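Local coordinates for ADP-ribosylation factor-binding protein GGA2 (Saccharomyces cerevisiae, PDB 3MNM), which may help regulate membrane traffic through the trans-Golgi network, binding ARF1 and ARF2, its GAE domain recognising accessory proteins such as Ent3 and Ent5, at residues V103-S106 / Q111-E114. Residues are numbered along the deposited sequence; the frame is centred on the assembly and turned at random. Where two conformers were deposited one is given.
Sequences VNYS and QAEE
Tyr105 lies with one ring face under the methyl of Ala112 and reaches past it to the carboxylate of Glu114. Its CG sits between the backbone N and the carbonyl carbon (chi1 60°), which lays the ring along the sheet toward the neighbouring strand. Ala112 CB stands 3.8 Å from the centroid of the Tyr105 ring, a CH-pi contact offset toward the rim; a side chain this small lets the flat ring lie close to the strand. Glu114 meets the ring at its edge, with ring and carboxylate planes turned 68° apart, and Tyr105 OH gives a very short hydrogen bond of 2.5 Å to Glu114 OE2. Ser16 OG also bonds that oxygen, so two hydroxyls hold it, and the bend of the glutamate chain at chi2 (142°) turns the carboxylate toward Tyr105 OH. Glu114 OE1 lies 3.5 Å from Val103 CG1; branched Val103 fills the apolar floor with Leu19, Leu50 and Phe52.

The other face is polar. Asn104 and Glu113 run side by side, amide and carboxylate planes nearly perpendicular, and Asn104 ND2 gives a 3.1 Å bond to the anti lone pair of Glu113 OE2. The same nitrogen donates to a water that in turn donates to Ala112 O. Farther along, in one of two modelled Ser106 conformers and so less certainly, Ser106 OG donates to Gln111 OE1 at 2.9 Å, in the amide's carbonyl plane on a lone pair.

Paired backbone bonds join Val103 with Glu114 and Tyr105 with Ala112, where Ala112 N reaches Tyr105 O at 2.8 Å. This is an antiparallel beta hairpin in one sheet of the Ig-like beta sandwich of the GAE domain, with 110-117 as its outer strand and 100-107 pairing inward with 50-55 as well, its Tyr105 face turned inward toward strand 19-27 of the other sheet.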
# COMPACT_ATOMS: atom_id res chain seq x y z
N VAL A 103 8.35 -1.25 1.13
CA VAL A 103 8.28 0.00 1.87
C VAL A 103 9.58 0.21 2.65
O VAL A 103 10.14 -0.72 3.23
CB VAL A 103 7.02 0.06 2.79
CG1 VAL A 103 7.16 -0.88 3.98
CG2 VAL A 103 6.76 1.51 3.26
N ASN A 104 10.08 1.44 2.61
CA ASN A 104 11.25 1.83 3.39
C ASN A 104 10.83 3.03 4.21
O ASN A 104 10.11 3.89 3.70
CB ASN A 104 12.40 2.25 2.47
CG ASN A 104 13.03 1.08 1.76
OD1 ASN A 104 12.52 0.63 0.74
ND2 ASN A 104 14.13 0.57 2.30
N TYR A 105 11.23 3.08 5.47
CA TYR A 105 10.87 4.20 6.32
C TYR A 105 11.82 4.27 7.51
O TYR A 105 12.62 3.36 7.75
CB TYR A 105 9.41 4.07 6.80
CG TYR A 105 9.12 2.81 7.59
CD1 TYR A 105 8.72 1.65 6.95
CD2 TYR A 105 9.24 2.79 8.98
CE1 TYR A 105 8.45 0.49 7.66
CE2 TYR A 105 8.97 1.63 9.70
CZ TYR A 105 8.57 0.49 9.03
OH TYR A 105 8.31 -0.67 9.74
N SER A 106 11.73 5.37 8.26
CA SER A 106 12.53 5.55 9.46
C SER A 106 11.63 5.51 10.70
O SER A 106 10.53 6.07 10.68
CB SER A 106 13.24 6.92 9.42
OG SER A 106 13.85 7.16 8.16
N GLN A 111 16.53 2.50 10.42
CA GLN A 111 15.94 2.40 9.09
C GLN A 111 15.27 1.04 8.92
O GLN A 111 15.87 0.01 9.21
CB GLN A 111 16.99 2.62 8.01
CG GLN A 111 17.82 3.89 8.23
CD GLN A 111 16.96 5.12 8.43
OE1 GLN A 111 16.00 5.34 7.69
NE2 GLN A 111 17.27 5.92 9.45
N ALA A 112 14.02 1.05 8.48
CA ALA A 112 13.25 -0.19 8.38
C ALA A 112 12.86 -0.44 6.93
O ALA A 112 12.79 0.47 6.12
CB ALA A 112 12.02 -0.14 9.26
N GLU A 113 12.62 -1.70 6.62
CA GLU A 113 12.22 -2.08 5.28
C GLU A 113 11.34 -3.32 5.40
O GLU A 113 11.61 -4.21 6.21
CB GLU A 113 13.45 -2.39 4.43
CG GLU A 113 13.16 -2.73 2.98
CD GLU A 113 14.41 -3.16 2.26
OE1 GLU A 113 14.74 -4.37 2.32
OE2 GLU A 113 15.08 -2.30 1.66
N GLU A 114 10.26 -3.35 4.64
CA GLU A 114 9.42 -4.54 4.55
C GLU A 114 9.08 -4.75 3.08
O GLU A 114 8.92 -3.79 2.34
CB GLU A 114 8.15 -4.36 5.38
CG GLU A 114 8.44 -4.21 6.87
CD GLU A 114 7.53 -3.20 7.56
OE1 GLU A 114 6.56 -2.73 6.94
OE2 GLU A 114 7.80 -2.88 8.72
O HOH W 1 14.80 1.88 4.96